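PDB 2OQT: hypothetical protein SPy0176 from Streptococcus pyogenes serotype M1, which probably serves as the cytoplasmic IIA component of a phosphoenolpyruvate-dependent phosphotransferase system that takes up ascorbate and phosphorylates it during transport. Local coordinates for residues I9-I14 and R78-L83; Y55-V60 and T91-K96; M67-A72 and L102-T107. All coordinates share one frame; numbering follows the deposited sequence.

Interaction 1 (I9-I14 and R78-L83)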
ATOM      1  N   ILE A   9       9.405  -8.235   2.336  1.00 63.85           N
ATOM      2  CA  ILE A   9      10.406  -9.186   1.882  1.00 63.90           C
ATOM      3  C   ILE A   9       9.763 -10.543   1.685  1.00 64.47           C
ATOM      4  O   ILE A   9      10.026 -11.214   0.679  1.00 64.89           O
ATOM      5  CB  ILE A   9      11.580  -9.345   2.879  1.00 63.84           C
ATOM      6  CG1 ILE A   9      12.457  -8.093   2.929  1.00 63.84           C
ATOM      7  CG2 ILE A   9      12.430 -10.537   2.474  1.00 63.54           C
ATOM      8  CD1 ILE A   9      13.339  -8.011   4.194  1.00 62.40           C
ATOM      9  N   ASP A  10       8.935 -10.950   2.643  1.00 64.57           N
ATOM     10  CA  ASP A  10       8.316 -12.263   2.602  1.00 66.07           C
ATOM     11  C   ASP A  10       7.402 -12.466   1.412  1.00 65.38           C
ATOM     12  O   ASP A  10       7.049 -13.602   1.032  1.00 66.55           O
ATOM     13  CB  ASP A  10       7.565 -12.511   3.889  1.00 66.93           C
ATOM     14  CG  ASP A  10       8.502 -12.646   5.064  1.00 72.34           C
ATOM     15  OD1 ASP A  10       9.726 -12.913   4.827  1.00 75.83           O
ATOM     16  OD2 ASP A  10       8.024 -12.485   6.219  1.00 77.93           O
ATOM     17  N   ASN A  11       7.030 -11.345   0.819  1.00 64.63           N
ATOM     18  CA  ASN A  11       6.039 -11.309  -0.216  1.00 63.09           C
ATOM     19  C   ASN A  11       6.662 -10.803  -1.471  1.00 62.75           C
ATOM     20  O   ASN A  11       6.049 -10.912  -2.546  1.00 62.66           O
ATOM     21  CB  ASN A  11       4.898 -10.411   0.240  1.00 62.36           C
ATOM     22  CG  ASN A  11       3.980 -11.125   1.170  1.00 61.98           C
ATOM     23  OD1 ASN A  11       3.164 -11.931   0.713  1.00 64.19           O
ATOM     24  ND2 ASN A  11       4.141 -10.912   2.477  1.00 57.00           N
ATOM     25  N   ASN A  12       7.875 -10.235  -1.313  1.00 61.72           N
ATOM     26  CA  ASN A  12       8.615  -9.613  -2.399  1.00 60.72           C
ATOM     27  C   ASN A  12       7.737  -8.620  -3.071  1.00 60.35           C
ATOM     28  O   ASN A  12       7.506  -8.714  -4.269  1.00 60.92           O
ATOM     29  CB  ASN A  12       9.065 -10.661  -3.415  1.00 61.13           C
ATOM     30  CG  ASN A  12      10.438 -11.197  -3.114  1.00 59.80           C
ATOM     31  OD1 ASN A  12      11.078 -11.772  -3.981  1.00 61.45           O
ATOM     32  ND2 ASN A  12      10.907 -10.995  -1.888  1.00 57.37           N
ATOM     33  N   SER A  13       7.271  -7.657  -2.276  1.00 60.21           N
ATOM     34  CA  SER A  13       6.035  -6.895  -2.525  1.00 59.25           C
ATOM     35  C   SER A  13       6.219  -5.533  -3.135  1.00 59.06           C
ATOM     36  O   SER A  13       5.241  -4.824  -3.381  1.00 58.75           O
ATOM     37  CB  SER A  13       5.391  -6.628  -1.189  1.00 58.71           C
ATOM     38  OG  SER A  13       4.383  -7.547  -0.957  1.00 59.27           O
ATOM     39  N   ILE A  14       7.470  -5.138  -3.321  1.00 59.02           N
ATOM     40  CA  ILE A  14       7.765  -3.811  -3.786  1.00 59.29           C
ATOM     41  C   ILE A  14       7.751  -3.794  -5.318  1.00 60.06           C
ATOM     42  O   ILE A  14       8.301  -4.699  -5.963  1.00 61.37           O
ATOM     43  CB  ILE A  14       9.079  -3.302  -3.161  1.00 59.13           C
ATOM     44  CG1 ILE A  14       9.126  -3.700  -1.662  1.00 57.17           C
ATOM     45  CG2 ILE A  14       9.249  -1.767  -3.404  1.00 60.17           C
ATOM     46  CD1 ILE A  14       9.801  -2.732  -0.710  1.00 51.82           C
ATOM     47  N   ARG A  78      -3.467 -14.543   4.256  1.00 53.73           N
ATOM     48  CA  ARG A  78      -2.265 -14.240   4.994  1.00 53.21           C
ATOM     49  C   ARG A  78      -2.060 -12.729   5.101  1.00 53.26           C
ATOM     50  O   ARG A  78      -2.218 -11.983   4.095  1.00 52.91           O
ATOM     51  CB  ARG A  78      -1.084 -14.861   4.243  1.00 53.58           C
ATOM     52  CG  ARG A  78       0.308 -14.561   4.796  1.00 53.28           C
ATOM     53  CD  ARG A  78       1.358 -15.436   4.101  1.00 53.11           C
ATOM     54  NE  ARG A  78       1.911 -14.886   2.851  1.00 55.03           N
ATOM     55  CZ  ARG A  78       1.789 -15.457   1.643  1.00 56.24           C
ATOM     56  NH1 ARG A  78       1.073 -16.570   1.491  1.00 48.26           N
ATOM     57  NH2 ARG A  78       2.363 -14.892   0.571  1.00 56.69           N
ATOM     58  N   ASN A  79      -1.705 -12.277   6.315  1.00 52.65           N
ATOM     59  CA  ASN A  79      -1.293 -10.879   6.511  1.00 52.02           C
ATOM     60  C   ASN A  79      -0.058 -10.530   5.670  1.00 51.78           C
ATOM     61  O   ASN A  79       0.945 -11.299   5.594  1.00 51.53           O
ATOM     62  CB  ASN A  79      -1.076 -10.528   7.978  1.00 51.83           C
ATOM     63  CG  ASN A  79      -2.277 -10.873   8.879  1.00 53.92           C
ATOM     64  OD1 ASN A  79      -2.076 -11.113  10.059  1.00 57.77           O
ATOM     65  ND2 ASN A  79      -3.503 -10.930   8.336  1.00 53.90           N
ATOM     66  N   ALA A  80      -0.154  -9.376   5.015  1.00 50.79           N
ATOM     67  CA  ALA A  80       0.816  -8.968   4.000  1.00 49.56           C
ATOM     68  C   ALA A  80       0.695  -7.488   3.806  1.00 49.33           C
ATOM     69  O   ALA A  80      -0.343  -6.888   4.136  1.00 49.12           O
ATOM     70  CB  ALA A  80       0.535  -9.673   2.682  1.00 49.14           C
ATOM     71  N   PHE A  81       1.794  -6.921   3.322  1.00 48.87           N
ATOM     72  CA  PHE A  81       1.871  -5.579   2.820  1.00 49.34           C
ATOM     73  C   PHE A  81       2.440  -5.696   1.423  1.00 48.97           C
ATOM     74  O   PHE A  81       3.236  -6.609   1.142  1.00 47.55           O
ATOM     75  CB  PHE A  81       2.843  -4.710   3.604  1.00 49.39           C
ATOM     76  CG  PHE A  81       2.363  -4.285   4.982  1.00 51.04           C
ATOM     77  CD1 PHE A  81       1.333  -3.335   5.130  1.00 53.76           C
ATOM     78  CD2 PHE A  81       2.997  -4.786   6.142  1.00 49.76           C
ATOM     79  CE1 PHE A  81       0.919  -2.917   6.431  1.00 51.20           C
ATOM     80  CE2 PHE A  81       2.600  -4.385   7.434  1.00 51.85           C
ATOM     81  CZ  PHE A  81       1.556  -3.441   7.579  1.00 51.37           C
ATOM     82  N   ALA A  82       2.050  -4.736   0.582  1.00 49.29           N
ATOM     83  CA  ALA A  82       2.647  -4.509  -0.707  1.00 50.09           C
ATOM     84  C   ALA A  82       3.020  -3.023  -0.775  1.00 50.76           C
ATOM     85  O   ALA A  82       2.551  -2.241   0.054  1.00 50.90           O
ATOM     86  CB  ALA A  82       1.695  -4.941  -1.831  1.00 49.83           C
ATOM     87  N   LEU A  83       3.900  -2.642  -1.710  1.00 52.44           N
ATOM     88  CA  LEU A  83       4.326  -1.229  -1.879  1.00 53.38           C
ATOM     89  C   LEU A  83       4.681  -0.910  -3.306  1.00 54.30           C
ATOM     90  O   LEU A  83       5.654  -1.444  -3.872  1.00 54.94           O
ATOM     91  CB  LEU A  83       5.479  -0.847  -0.953  1.00 53.48           C
ATOM     92  CG  LEU A  83       6.185   0.523  -0.977  1.00 54.67           C
ATOM     93  CD1 LEU A  83       5.389   1.597  -1.581  1.00 58.34           C
ATOM     94  CD2 LEU A  83       6.543   0.958   0.449  1.00 57.74           C
TER

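Interaction 2 (Y55-V60 and T91-K96)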
ATOM      1  N   TYR A  55     -17.911   3.785   0.195  1.00 59.66           N
ATOM      2  CA  TYR A  55     -17.445   4.611   1.271  1.00 58.73           C
ATOM      3  C   TYR A  55     -16.607   5.766   0.774  1.00 57.51           C
ATOM      4  O   TYR A  55     -16.324   6.684   1.523  1.00 58.10           O
ATOM      5  CB  TYR A  55     -16.675   3.783   2.288  1.00 59.43           C
ATOM      6  CG  TYR A  55     -17.501   2.741   3.034  1.00 60.92           C
ATOM      7  CD1 TYR A  55     -18.539   3.110   3.882  1.00 60.70           C
ATOM      8  CD2 TYR A  55     -17.212   1.382   2.917  1.00 62.09           C
ATOM      9  CE1 TYR A  55     -19.273   2.164   4.590  1.00 58.45           C
ATOM     10  CE2 TYR A  55     -17.932   0.432   3.611  1.00 61.85           C
ATOM     11  CZ  TYR A  55     -18.968   0.833   4.453  1.00 62.73           C
ATOM     12  OH  TYR A  55     -19.711  -0.131   5.153  1.00 65.00           O
ATOM     13  N   GLY A  56     -16.204   5.739  -0.484  1.00 55.62           N
ATOM     14  CA  GLY A  56     -15.260   6.724  -0.946  1.00 53.65           C
ATOM     15  C   GLY A  56     -13.862   6.353  -0.521  1.00 53.87           C
ATOM     16  O   GLY A  56     -13.659   5.417   0.285  1.00 53.35           O
ATOM     17  N   PRO A  57     -12.868   7.083  -1.042  1.00 53.48           N
ATOM     18  CA  PRO A  57     -11.472   6.686  -0.866  1.00 53.53           C
ATOM     19  C   PRO A  57     -10.919   6.861   0.579  1.00 54.55           C
ATOM     20  O   PRO A  57      -9.956   7.614   0.793  1.00 55.23           O
ATOM     21  CB  PRO A  57     -10.746   7.596  -1.840  1.00 53.19           C
ATOM     22  CG  PRO A  57     -11.592   8.795  -1.921  1.00 52.08           C
ATOM     23  CD  PRO A  57     -13.000   8.331  -1.806  1.00 52.15           C
ATOM     24  N   TYR A  58     -11.478   6.108   1.531  1.00 54.54           N
ATOM     25  CA  TYR A  58     -11.155   6.232   2.962  1.00 54.82           C
ATOM     26  C   TYR A  58      -9.690   5.941   3.306  1.00 55.27           C
ATOM     27  O   TYR A  58      -9.188   6.440   4.297  1.00 55.65           O
ATOM     28  CB  TYR A  58     -12.080   5.337   3.822  1.00 54.32           C
ATOM     29  CG  TYR A  58     -12.114   3.907   3.373  1.00 54.16           C
ATOM     30  CD1 TYR A  58     -11.323   2.943   3.990  1.00 55.51           C
ATOM     31  CD2 TYR A  58     -12.937   3.506   2.312  1.00 54.88           C
ATOM     32  CE1 TYR A  58     -11.348   1.605   3.565  1.00 56.22           C
ATOM     33  CE2 TYR A  58     -12.970   2.192   1.864  1.00 53.89           C
ATOM     34  CZ  TYR A  58     -12.171   1.238   2.487  1.00 56.54           C
ATOM     35  OH  TYR A  58     -12.220  -0.080   2.055  1.00 55.15           O
ATOM     36  N   TYR A  59      -8.997   5.135   2.517  1.00 55.55           N
ATOM     37  CA  TYR A  59      -7.620   4.755   2.864  1.00 55.63           C
ATOM     38  C   TYR A  59      -6.567   5.715   2.331  1.00 56.79           C
ATOM     39  O   TYR A  59      -5.381   5.451   2.411  1.00 57.25           O
ATOM     40  CB  TYR A  59      -7.341   3.333   2.371  1.00 54.92           C
ATOM     41  CG  TYR A  59      -7.846   3.161   0.996  1.00 53.36           C
ATOM     42  CD1 TYR A  59      -9.094   2.600   0.781  1.00 54.36           C
ATOM     43  CD2 TYR A  59      -7.122   3.633  -0.095  1.00 51.21           C
ATOM     44  CE1 TYR A  59      -9.599   2.481  -0.484  1.00 54.80           C
ATOM     45  CE2 TYR A  59      -7.624   3.520  -1.369  1.00 52.37           C
ATOM     46  CZ  TYR A  59      -8.862   2.935  -1.558  1.00 51.85           C
ATOM     47  OH  TYR A  59      -9.408   2.806  -2.803  1.00 49.45           O
ATOM     48  N   VAL A  60      -6.995   6.827   1.767  1.00 59.17           N
ATOM     49  CA  VAL A  60      -6.058   7.857   1.312  1.00 61.41           C
ATOM     50  C   VAL A  60      -5.801   8.873   2.447  1.00 63.66           C
ATOM     51  O   VAL A  60      -6.380   9.933   2.474  1.00 64.86           O
ATOM     52  CB  VAL A  60      -6.579   8.581   0.076  1.00 60.55           C
ATOM     53  CG1 VAL A  60      -5.447   9.283  -0.572  1.00 59.69           C
ATOM     54  CG2 VAL A  60      -7.229   7.614  -0.896  1.00 60.85           C
ATOM     55  N   THR A  91      -5.398  10.388  -9.559  1.00 60.20           N
ATOM     56  CA  THR A  91      -6.396  11.139  -8.821  1.00 59.01           C
ATOM     57  C   THR A  91      -7.564  10.247  -8.371  1.00 58.11           C
ATOM     58  O   THR A  91      -8.259   9.647  -9.187  1.00 56.46           O
ATOM     59  CB  THR A  91      -6.935  12.330  -9.632  1.00 58.93           C
ATOM     60  OG1 THR A  91      -5.847  13.052 -10.226  1.00 62.14           O
ATOM     61  CG2 THR A  91      -7.674  13.302  -8.712  1.00 59.61           C
ATOM     62  N   PHE A  92      -7.752  10.162  -7.055  1.00 57.30           N
ATOM     63  CA  PHE A  92      -8.829   9.355  -6.487  1.00 56.57           C
ATOM     64  C   PHE A  92     -10.166  10.131  -6.537  1.00 57.54           C
ATOM     65  O   PHE A  92     -10.185  11.332  -6.784  1.00 57.64           O
ATOM     66  CB  PHE A  92      -8.436   8.874  -5.083  1.00 54.90           C
ATOM     67  CG  PHE A  92      -7.704   7.551  -5.084  1.00 52.03           C
ATOM     68  CD1 PHE A  92      -8.340   6.384  -4.641  1.00 46.52           C
ATOM     69  CD2 PHE A  92      -6.377   7.459  -5.549  1.00 50.11           C
ATOM     70  CE1 PHE A  92      -7.666   5.126  -4.666  1.00 46.36           C
ATOM     71  CE2 PHE A  92      -5.715   6.234  -5.604  1.00 46.12           C
ATOM     72  CZ  PHE A  92      -6.355   5.055  -5.152  1.00 49.42           C
ATOM     73  N   SER A  93     -11.275   9.432  -6.353  1.00 59.24           N
ATOM     74  CA  SER A  93     -12.611  10.011  -6.558  1.00 61.33           C
ATOM     75  C   SER A  93     -13.015  11.148  -5.594  1.00 62.55           C
ATOM     76  O   SER A  93     -14.089  11.730  -5.762  1.00 63.50           O
ATOM     77  CB  SER A  93     -13.704   8.927  -6.551  1.00 60.65           C
ATOM     78  OG  SER A  93     -13.854   8.338  -5.264  1.00 62.31           O
ATOM     79  N   ASP A  94     -12.181  11.453  -4.599  1.00 63.06           N
ATOM     80  CA  ASP A  94     -12.394  12.611  -3.720  1.00 63.85           C
ATOM     81  C   ASP A  94     -11.536  13.783  -4.157  1.00 64.40           C
ATOM     82  O   ASP A  94     -11.488  14.786  -3.471  1.00 64.43           O
ATOM     83  CB  ASP A  94     -12.091  12.293  -2.239  1.00 64.05           C
ATOM     84  CG  ASP A  94     -10.583  11.937  -1.961  1.00 65.84           C
ATOM     85  OD1 ASP A  94      -9.773  11.720  -2.913  1.00 64.68           O
ATOM     86  OD2 ASP A  94     -10.216  11.834  -0.748  1.00 68.62           O
ATOM     87  N   GLY A  95     -10.820  13.649  -5.267  1.00 64.77           N
ATOM     88  CA  GLY A  95      -9.956  14.720  -5.677  1.00 65.38           C
ATOM     89  C   GLY A  95      -8.535  14.648  -5.178  1.00 66.66           C
ATOM     90  O   GLY A  95      -7.730  15.482  -5.575  1.00 68.08           O
ATOM     91  N   LYS A  96      -8.190  13.659  -4.343  1.00 66.56           N
ATOM     92  CA  LYS A  96      -6.810  13.530  -3.843  1.00 66.33           C
ATOM     93  C   LYS A  96      -5.876  12.822  -4.820  1.00 65.37           C
ATOM     94  O   LYS A  96      -6.279  11.867  -5.489  1.00 65.34           O
ATOM     95  CB  LYS A  96      -6.773  12.781  -2.518  1.00 66.57           C
ATOM     96  CG  LYS A  96      -7.289  13.535  -1.296  1.00 67.85           C
ATOM     97  CD  LYS A  96      -6.850  12.822   0.019  1.00 68.32           C
ATOM     98  CE  LYS A  96      -7.749  13.206   1.248  1.00 69.32           C
ATOM     99  NZ  LYS A  96      -7.190  12.704   2.589  1.00 68.98           N
TER

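Interaction 3 (M67-A72 and L102-T107)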
HETATM    1  N   MSE A  67      -3.255   3.670   1.325  1.00 60.29           N
HETATM    2  CA  MSE A  67      -3.025   2.327   1.832  1.00 60.65           C
HETATM    3  C   MSE A  67      -4.264   1.453   1.605  1.00 57.36           C
HETATM    4  O   MSE A  67      -5.041   1.180   2.518  1.00 56.10           O
HETATM    5  CB  MSE A  67      -2.619   2.364   3.293  1.00 59.83           C
HETATM    6  CG  MSE A  67      -3.339   3.458   3.996  1.00 62.39           C
HETATM    7 SE   MSE A  67      -3.309   3.317   5.911  0.60 70.09          SE
HETATM    8  CE  MSE A  67      -2.978   1.337   6.072  1.00 63.86           C
ATOM      9  N   PRO A  68      -4.418   0.971   0.362  1.00 56.28           N
ATOM     10  CA  PRO A  68      -5.645   0.298  -0.100  1.00 54.91           C
ATOM     11  C   PRO A  68      -5.919  -0.942   0.686  1.00 54.75           C
ATOM     12  O   PRO A  68      -5.017  -1.719   0.896  1.00 54.54           O
ATOM     13  CB  PRO A  68      -5.325  -0.052  -1.548  1.00 53.95           C
ATOM     14  CG  PRO A  68      -4.248   0.871  -1.914  1.00 54.59           C
ATOM     15  CD  PRO A  68      -3.410   1.042  -0.705  1.00 54.89           C
ATOM     16  N   HIS A  69      -7.156  -1.120   1.131  1.00 55.33           N
ATOM     17  CA  HIS A  69      -7.548  -2.296   1.889  1.00 56.80           C
ATOM     18  C   HIS A  69      -9.071  -2.331   1.922  1.00 58.96           C
ATOM     19  O   HIS A  69      -9.721  -1.316   1.644  1.00 58.15           O
ATOM     20  CB  HIS A  69      -6.948  -2.304   3.309  1.00 55.99           C
ATOM     21  CG  HIS A  69      -7.505  -1.234   4.206  1.00 55.08           C
ATOM     22  ND1 HIS A  69      -8.494  -1.485   5.135  1.00 54.21           N
ATOM     23  CD2 HIS A  69      -7.262   0.102   4.267  1.00 51.07           C
ATOM     24  CE1 HIS A  69      -8.808  -0.360   5.750  1.00 52.36           C
ATOM     25  NE2 HIS A  69      -8.087   0.619   5.231  1.00 50.71           N
ATOM     26  N   ALA A  70      -9.620  -3.515   2.221  1.00 61.76           N
ATOM     27  CA  ALA A  70     -11.063  -3.708   2.468  1.00 65.01           C
ATOM     28  C   ALA A  70     -11.324  -4.408   3.806  1.00 67.56           C
ATOM     29  O   ALA A  70     -10.392  -4.816   4.524  1.00 67.65           O
ATOM     30  CB  ALA A  70     -11.721  -4.488   1.325  1.00 64.15           C
ATOM     31  N   GLU A  71     -12.597  -4.559   4.160  1.00 71.12           N
ATOM     32  CA  GLU A  71     -12.886  -5.266   5.408  1.00 73.52           C
ATOM     33  C   GLU A  71     -13.064  -6.753   5.242  1.00 74.29           C
ATOM     34  O   GLU A  71     -14.123  -7.267   4.837  1.00 73.62           O
ATOM     35  CB  GLU A  71     -13.918  -4.569   6.276  1.00 74.48           C
ATOM     36  CG  GLU A  71     -13.298  -3.344   6.956  1.00 78.32           C
ATOM     37  CD  GLU A  71     -12.127  -3.681   7.907  1.00 84.79           C
ATOM     38  OE1 GLU A  71     -11.801  -4.894   8.102  1.00 85.44           O
ATOM     39  OE2 GLU A  71     -11.556  -2.704   8.479  1.00 87.90           O
ATOM     40  N   ALA A  72     -11.967  -7.422   5.595  1.00 74.65           N
ATOM     41  CA  ALA A  72     -11.697  -8.739   5.123  1.00 75.13           C
ATOM     42  C   ALA A  72     -11.352  -9.676   6.287  1.00 75.57           C
ATOM     43  O   ALA A  72     -12.179  -9.875   7.176  1.00 75.14           O
ATOM     44  CB  ALA A  72     -10.575  -8.674   4.103  1.00 75.15           C
ATOM     45  N   LEU A 102       0.509   1.857  -0.527  1.00 53.01           N
ATOM     46  CA  LEU A 102       0.797   0.786   0.413  1.00 52.82           C
ATOM     47  C   LEU A 102      -0.443  -0.047   0.782  1.00 52.32           C
ATOM     48  O   LEU A 102      -1.092   0.175   1.797  1.00 52.63           O
ATOM     49  CB  LEU A 102       1.419   1.354   1.683  1.00 52.88           C
ATOM     50  CG  LEU A 102       2.573   0.504   2.196  1.00 53.25           C
ATOM     51  CD1 LEU A 102       3.596   1.388   2.881  1.00 53.33           C
ATOM     52  CD2 LEU A 102       2.087  -0.579   3.108  1.00 53.94           C
ATOM     53  N   THR A 103      -0.755  -1.008  -0.065  1.00 51.86           N
ATOM     54  CA  THR A 103      -1.695  -2.072   0.234  1.00 50.52           C
ATOM     55  C   THR A 103      -1.459  -2.851   1.504  1.00 50.00           C
ATOM     56  O   THR A 103      -0.350  -3.288   1.809  1.00 49.66           O
ATOM     57  CB  THR A 103      -1.681  -3.025  -0.916  1.00 50.17           C
ATOM     58  OG1 THR A 103      -1.812  -2.200  -2.062  1.00 51.42           O
ATOM     59  CG2 THR A 103      -2.842  -4.019  -0.840  1.00 47.12           C
ATOM     60  N   LEU A 104      -2.557  -3.084   2.186  1.00 48.66           N
ATOM     61  CA  LEU A 104      -2.548  -3.765   3.449  1.00 50.00           C
ATOM     62  C   LEU A 104      -3.548  -4.890   3.390  1.00 49.60           C
ATOM     63  O   LEU A 104      -4.675  -4.653   3.010  1.00 50.54           O
ATOM     64  CB  LEU A 104      -3.018  -2.759   4.489  1.00 50.57           C
ATOM     65  CG  LEU A 104      -3.287  -3.153   5.922  1.00 52.10           C
ATOM     66  CD1 LEU A 104      -3.910  -1.925   6.546  1.00 53.01           C
ATOM     67  CD2 LEU A 104      -4.243  -4.235   6.016  1.00 52.75           C
ATOM     68  N   ALA A 105      -3.163  -6.109   3.747  1.00 49.81           N
ATOM     69  CA  ALA A 105      -4.153  -7.199   3.851  1.00 50.29           C
ATOM     70  C   ALA A 105      -4.099  -7.901   5.186  1.00 51.01           C
ATOM     71  O   ALA A 105      -3.012  -8.222   5.724  1.00 51.65           O
ATOM     72  CB  ALA A 105      -4.024  -8.218   2.690  1.00 49.33           C
ATOM     73  N   ALA A 106      -5.275  -8.164   5.722  1.00 52.30           N
ATOM     74  CA  ALA A 106      -5.339  -8.785   7.024  1.00 54.70           C
ATOM     75  C   ALA A 106      -6.494  -9.732   7.135  1.00 55.90           C
ATOM     76  O   ALA A 106      -7.573  -9.473   6.599  1.00 55.23           O
ATOM     77  CB  ALA A 106      -5.419  -7.703   8.142  1.00 53.79           C
ATOM     78  N   THR A 107      -6.250 -10.810   7.871  1.00 58.91           N
ATOM     79  CA  THR A 107      -7.280 -11.761   8.278  1.00 61.94           C
ATOM     80  C   THR A 107      -8.017 -11.330   9.578  1.00 64.64           C
ATOM     81  O   THR A 107      -9.090 -11.862   9.868  1.00 65.67           O
ATOM     82  CB  THR A 107      -6.677 -13.131   8.518  1.00 61.63           C
ATOM     83  OG1 THR A 107      -5.991 -13.105   9.764  1.00 63.28           O
ATOM     84  CG2 THR A 107      -5.675 -13.542   7.416  1.00 62.36           C
TER

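Interaction 1 (I9-I14 and R78-L83)
I14 pairs with L83 as a parallel bridge, their CA atoms 4.7 Å apart, and the two segments run in nearly the same direction, 13° apart. L83 N donates to S13 O at 3.1 Å. I14 CA also brings its hydrogen toward L83 O, at 3.2 Å. The bridge begins only two residues after N12, whose positive phi makes it the C-prime residue of the Schellman motif ending helix 4-10; asparagine tolerates this conformation well. S13 is short enough to fit against the strand: its OG reaches F81 O at 2.6 Å, in the carbonyl plane on a lone pair, thus extending the backbone pairing with a side-chain bond. Farther back, N11 OD1 accepts from R78 NH2 at 3.1 Å, the amide and guanidinium planes lying 16° apart. S37 binds both groups, and N11 ND2 is held by A7 O. The methyl of A80 leaves room for that amide, CB standing 3.8 Å from N11 ND2. Around this junction, F81 packs on L4, A7 and L8 of helix 4-10, I14 on P139, V142 and L143 of helix 139-149, while L83 leans on V100 and L102 of the antiparallel strand 97-105.

Interaction 2 (Y55-V60 and T91-K96)
P57 and F92 bring together two type I beta turns, P57-V60 and F92-G95, at one end of the sheet. The tight part surrounds the F92 ring, a flat apolar group broad enough to meet three residues at once. V60 CG2 lies over one face, 4.1 Å from F92 CD1, and P57 CB approaches that same CD1 obliquely at 3.9 Å. Y59 OH comes to the ring edge, 3.4 Å from F92 CE1, with the two ring planes at 85°; the hydroxyl is also hydrogen-bonded to T52 of helix 42-55, so one tyrosine can combine apolar packing with a satisfied polar end. V98, L101, V27 and W23 complete the surroundings of F92. Toward solvent the contact thins out. The proline ring turns CD to S93 OG and CG to D94 CG (3.3 Å), while D94 OD1 accepts from K96 N at 2.9 Å in an Asx turn that fixes the carboxylate beside the ring. G95, with positive phi, suits the close of turn F92-G95. The K96 chain runs stretched alongside V60, in the opposite direction, and carries its ammonium group across the solvent side, where NZ donates to V60 O at 2.9 Å, nearly along the C=O axis (168°).

Interaction 3 (M67-A72 and L102-T107)
L104 and M67 meet through their outermost carbons: the two side chains lie side by side and point the same way, and M67 CE comes to within 3.4 Å of L104 CD1. M67 is present as selenomethionine, and its flexible chain folds back at chi3, which is what brings the terminal methyl round to the leucine. The branched end of L104 reaches up to the methyl of M67 and obliquely against the H69 ring. I117 and H112 of helix 111-124 cover this apolar pair, touching M67 and L104 respectively.

P68, between M67 and H69, makes the main polar link by its carbonyl. P68 O accepts from L104 N at 3.1 Å, and T103 CA adds a C-H contact to the same oxygen at 3.4 Å. Lacking an N-H of its own, the proline offers a ring instead: its CD packs 3.4 Å from T103 N, and it crosses the threonine side chain at about a right angle, with T103 OG1 3.9 Å from P68 CG. Residues 67-72 thus run beside the end of strand 97-105, prolonging the parallel pairing of strand 64-66, and the M-P-H sequence they contain fits the phosphorylation-site signature of type 2 IIA domains, in which this histidine is probably the phosphate carrier.

H69 leaves the chain next to L104, its CB 3.3 Å from L104 O. Its CG lies between the backbone N and the carbonyl carbon (chi1 68°), which turns the ring back so that its edge meets M67 O in plane; the H112 ring meets it at about 40°. Y44 OH bridges the two segments just beyond, hydrogen-bonded to both L104 O and A70 N.

Overall arrangement
The three contacts follow one another across the fold. Interactions 1 and 3, centres 11 Å apart, share the sheet: strands 80-86 and 97-105 are antiparallel neighbours, joined where A80 O faces A105 N at 3.0 Å and A82 N faces T103 O at 3.1 Å. The centre of interaction 2 lies about 15 Å from that of interaction 3, yet the two touch through Y59 O and M67 N, 3.0 Å apart. Interaction 2 also supplies Y58, whose ring meets H69 edge-to-face and whose OH lies 2.8 Å from H69 O, so segment 55-60 borders the probable phosphorylation site. Interactions 1 and 2, on opposite sides of the chain's centre, do not touch: their centres are 23 Å apart.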